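Local coordinates for formate dehydrogenase subunit beta (Desulfovibrio gigas, PDB 1H0H), which serves as the electron-transfer subunit of formate dehydrogenase, carrying three [4Fe-4S] clusters for the reversible two-electron oxidation of formate to carbon dioxide, at residues Arg73-Pro78 with Asp193-Ile198. Sequence-based numbering, arbitrary orientation.
With SF4 (iron/sulfur cluster), chain N.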
ATOM      1  N   ARG B  73     -32.818 -16.715  -0.757  1.00 14.26           N
ATOM      2  CA  ARG B  73     -33.578 -15.653  -1.431  1.00 15.69           C
ATOM      3  C   ARG B  73     -34.712 -15.088  -0.585  1.00 14.77           C
ATOM      4  O   ARG B  73     -35.366 -14.160  -0.998  1.00 16.47           O
ATOM      5  CB  ARG B  73     -34.205 -16.190  -2.709  1.00 14.39           C
ATOM      6  CG  ARG B  73     -33.211 -16.846  -3.643  1.00 15.25           C
ATOM      7  CD  ARG B  73     -32.129 -15.910  -4.228  1.00 13.61           C
ATOM      8  NE  ARG B  73     -31.500 -16.569  -5.367  1.00 14.41           N
ATOM      9  CZ  ARG B  73     -30.520 -17.461  -5.265  1.00 12.96           C
ATOM     10  NH1 ARG B  73     -30.038 -17.811  -4.058  1.00 13.36           N
ATOM     11  NH2 ARG B  73     -30.030 -18.001  -6.365  1.00 13.29           N
ATOM     12  N   HIS B  74     -34.959 -15.708   0.561  1.00 14.26           N
ATOM     13  CA  HIS B  74     -36.084 -15.351   1.411  1.00 16.12           C
ATOM     14  C   HIS B  74     -37.367 -15.259   0.594  1.00 16.28           C
ATOM     15  O   HIS B  74     -38.041 -14.219   0.536  1.00 17.76           O
ATOM     16  CB  HIS B  74     -35.763 -14.113   2.247  1.00 15.63           C
ATOM     17  CG  HIS B  74     -34.710 -14.385   3.261  1.00 15.88           C
ATOM     18  ND1 HIS B  74     -34.994 -14.908   4.503  1.00 14.96           N
ATOM     19  CD2 HIS B  74     -33.356 -14.314   3.180  1.00 16.68           C
ATOM     20  CE1 HIS B  74     -33.869 -15.103   5.165  1.00 17.14           C
ATOM     21  NE2 HIS B  74     -32.859 -14.730   4.391  1.00 16.82           N
ATOM     22  N   CYS B  75     -37.647 -16.376  -0.072  1.00 15.63           N
ATOM     23  CA  CYS B  75     -38.844 -16.550  -0.899  1.00 16.18           C
ATOM     24  C   CYS B  75     -40.099 -16.015  -0.241  1.00 16.17           C
ATOM     25  O   CYS B  75     -40.352 -16.250   0.950  1.00 14.13           O
ATOM     26  CB  CYS B  75     -39.031 -18.031  -1.212  1.00 15.46           C
ATOM     27  SG  CYS B  75     -37.710 -18.713  -2.224  1.00 17.66           S
ATOM     28  N   ILE B  76     -40.900 -15.293  -1.020  1.00 15.74           N
ATOM     29  CA  ILE B  76     -42.123 -14.722  -0.495  1.00 16.12           C
ATOM     30  C   ILE B  76     -43.058 -15.818   0.021  1.00 16.38           C
ATOM     31  O   ILE B  76     -43.711 -15.673   1.062  1.00 16.21           O
ATOM     32  CB  ILE B  76     -42.779 -13.868  -1.588  1.00 17.05           C
ATOM     33  CG1 ILE B  76     -41.910 -12.615  -1.808  1.00 17.98           C
ATOM     34  CG2 ILE B  76     -44.217 -13.486  -1.210  1.00 16.96           C
ATOM     35  CD1 ILE B  76     -42.264 -11.878  -3.069  1.00 20.02           C
ATOM     36  N   ALA B  77     -43.100 -16.924  -0.710  1.00 16.26           N
ATOM     37  CA  ALA B  77     -43.906 -18.083  -0.348  1.00 15.74           C
ATOM     38  C   ALA B  77     -42.934 -19.246  -0.307  1.00 14.89           C
ATOM     39  O   ALA B  77     -42.832 -20.004  -1.258  1.00 14.23           O
ATOM     40  CB  ALA B  77     -44.963 -18.328  -1.410  1.00 15.69           C
ATOM     41  N   PRO B  78     -42.236 -19.388   0.811  1.00 15.34           N
ATOM     42  CA  PRO B  78     -41.103 -20.322   0.912  1.00 15.35           C
ATOM     43  C   PRO B  78     -41.437 -21.801   0.849  1.00 14.96           C
ATOM     44  O   PRO B  78     -42.089 -22.324   1.748  1.00 17.47           O
ATOM     45  CB  PRO B  78     -40.478 -19.963   2.271  1.00 14.73           C
ATOM     46  CG  PRO B  78     -41.589 -19.341   3.055  1.00 15.62           C
ATOM     47  CD  PRO B  78     -42.463 -18.628   2.065  1.00 15.16           C
ATOM     48  N   ASP B 193     -40.481 -11.527  -9.022  1.00 19.16           N
ATOM     49  CA  ASP B 193     -41.794 -11.568  -8.392  1.00 20.97           C
ATOM     50  C   ASP B 193     -41.909 -12.580  -7.246  1.00 21.37           C
ATOM     51  O   ASP B 193     -42.899 -12.561  -6.496  1.00 21.86           O
ATOM     52  CB  ASP B 193     -42.850 -11.917  -9.434  1.00 21.96           C
ATOM     53  CG  ASP B 193     -42.957 -10.877 -10.533  1.00 24.41           C
ATOM     54  OD1 ASP B 193     -42.694  -9.683 -10.270  1.00 23.72           O
ATOM     55  OD2 ASP B 193     -43.305 -11.170 -11.704  1.00 26.10           O
ATOM     56  N   ASP B 194     -40.924 -13.464  -7.110  1.00 20.06           N
ATOM     57  CA  ASP B 194     -41.053 -14.569  -6.148  1.00 19.28           C
ATOM     58  C   ASP B 194     -40.154 -14.543  -4.915  1.00 18.04           C
ATOM     59  O   ASP B 194     -40.382 -15.306  -3.947  1.00 16.79           O
ATOM     60  CB  ASP B 194     -40.850 -15.906  -6.866  1.00 22.30           C
ATOM     61  CG  ASP B 194     -41.683 -16.033  -8.136  1.00 23.87           C
ATOM     62  OD1 ASP B 194     -42.910 -16.019  -8.028  1.00 24.54           O
ATOM     63  OD2 ASP B 194     -41.194 -16.177  -9.285  1.00 26.32           O
ATOM     64  N   VAL B 195     -39.141 -13.681  -4.924  1.00 15.92           N
ATOM     65  CA  VAL B 195     -38.158 -13.693  -3.842  1.00 16.36           C
ATOM     66  C   VAL B 195     -37.945 -12.321  -3.217  1.00 15.92           C
ATOM     67  O   VAL B 195     -38.325 -11.313  -3.789  1.00 14.98           O
ATOM     68  CB  VAL B 195     -36.794 -14.210  -4.354  1.00 15.95           C
ATOM     69  CG1 VAL B 195     -36.969 -15.585  -5.009  1.00 16.19           C
ATOM     70  CG2 VAL B 195     -36.186 -13.242  -5.351  1.00 15.75           C
ATOM     71  N   ARG B 196     -37.325 -12.289  -2.041  1.00 15.24           N
ATOM     72  CA  ARG B 196     -37.011 -11.011  -1.408  1.00 15.62           C
ATOM     73  C   ARG B 196     -35.577 -10.551  -1.692  1.00 15.07           C
ATOM     74  O   ARG B 196     -35.279  -9.360  -1.647  1.00 15.57           O
ATOM     75  CB  ARG B 196     -37.271 -11.067   0.097  1.00 16.66           C
ATOM     76  CG  ARG B 196     -38.761 -11.138   0.441  1.00 14.16           C
ATOM     77  CD  ARG B 196     -39.009 -11.389   1.923  1.00 16.44           C
ATOM     78  NE  ARG B 196     -40.429 -11.499   2.168  1.00 15.24           N
ATOM     79  CZ  ARG B 196     -41.238 -10.453   2.238  1.00 16.67           C
ATOM     80  NH1 ARG B 196     -40.724  -9.244   2.100  1.00 16.62           N
ATOM     81  NH2 ARG B 196     -42.554 -10.605   2.437  1.00 15.07           N
ATOM     82  N   VAL B 197     -34.695 -11.491  -1.989  1.00 15.26           N
ATOM     83  CA  VAL B 197     -33.340 -11.145  -2.376  1.00 14.18           C
ATOM     84  C   VAL B 197     -33.300 -11.143  -3.901  1.00 13.80           C
ATOM     85  O   VAL B 197     -33.256 -12.211  -4.538  1.00 15.37           O
ATOM     86  CB  VAL B 197     -32.301 -12.137  -1.794  1.00 14.33           C
ATOM     87  CG1 VAL B 197     -30.883 -11.744  -2.216  1.00 13.92           C
ATOM     88  CG2 VAL B 197     -32.365 -12.163  -0.276  1.00 14.29           C
ATOM     89  N   ILE B 198     -33.308  -9.949  -4.497  1.00 13.16           N
ATOM     90  CA  ILE B 198     -33.384  -9.836  -5.947  1.00 14.79           C
ATOM     91  C   ILE B 198     -32.023  -9.565  -6.624  1.00 15.40           C
ATOM     92  O   ILE B 198     -31.457  -8.483  -6.445  1.00 15.90           O
ATOM     93  CB  ILE B 198     -34.379  -8.732  -6.370  1.00 15.09           C
ATOM     94  CG1 ILE B 198     -35.760  -8.935  -5.730  1.00 16.16           C
ATOM     95  CG2 ILE B 198     -34.484  -8.696  -7.924  1.00 14.35           C
ATOM     96  CD1 ILE B 198     -36.718  -7.721  -5.893  1.00 15.06           C
TER
HETATM   97 FE1  SF4 N1013     -34.579 -21.950  -0.539  1.00 17.36          FE
HETATM   98 FE2  SF4 N1013     -34.195 -19.755   1.088  1.00 17.49          FE
HETATM   99 FE3  SF4 N1013     -36.426 -19.904  -0.704  1.00 17.77          FE
HETATM  100 FE4  SF4 N1013     -36.315 -21.565   1.502  1.00 17.28          FE
HETATM  101  S1  SF4 N1013     -36.544 -19.207   1.515  1.00 17.91           S
HETATM  102  S2  SF4 N1013     -36.854 -22.209  -0.521  1.00 18.19           S
HETATM  103  S3  SF4 N1013     -33.989 -21.957   1.656  1.00 19.34           S
HETATM  104  S4  SF4 N1013     -34.114 -19.765  -1.247  1.00 17.78           S
HETATM  105  O   HOH W   1     -40.596 -14.298   2.694  1.00 22.71           O
HETATM  106  O   HOH W   2     -43.906 -13.162   2.423  1.00 27.14           O
HETATM  107  O   HOH W   3     -42.092 -17.406  -3.424  1.00 26.69           O
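The carbonyl oxygen of Arg-73 is gripped twice, by the backbone N of Arg-196 (2.9 Å) nearly in line with its C=O bond, and by the N of Val-197 from above the carbonyl plane. A straighter bond, 165° at the hydrogen, joins Ile-76 N to Asp-194 O at 3.0 Å. Val-195, between the bonded residues, lies alongside the aliphatic part of Arg-73, the two side chains pointing the same way; the branched valine suits this buried place, presenting CG1 to CB of Arg-73 at 3.6 Å, while a bend at chi2 (-64°) turns the arginine's charged end aside, to a salt bridge with Asp-70. Arg-196 lays its methylenes across the carbonyl of His-74, CG 3.2 Å from O, and apolar Ile-76 suits its place with CG1 over one face of the Arg-196 guanidinium. Two waters in the guanidinium plane carry NE and NH2 to the carbonyls of Cys-75 and Ile-76, and NH1 bonds Lys-2 O, so one long side chain serves several backbone oxygens. A third water links Asp-194 O with Ala-77 N. Beyond, His-74 meets CG2 of Val-197 at its ring edge, and ND1 accepts a hydrogen bond from Val-101 N. The CB of Cys-75 leads away from 193-198 overall, and its SG, a thiolate ligand, binds FE3 at 2.3 Å. This is a cluster-binding loop of the 4Fe-4S dicluster domain, Cys-75 completing the four-cysteine site of Cys-72, Cys-80 and Cys-120.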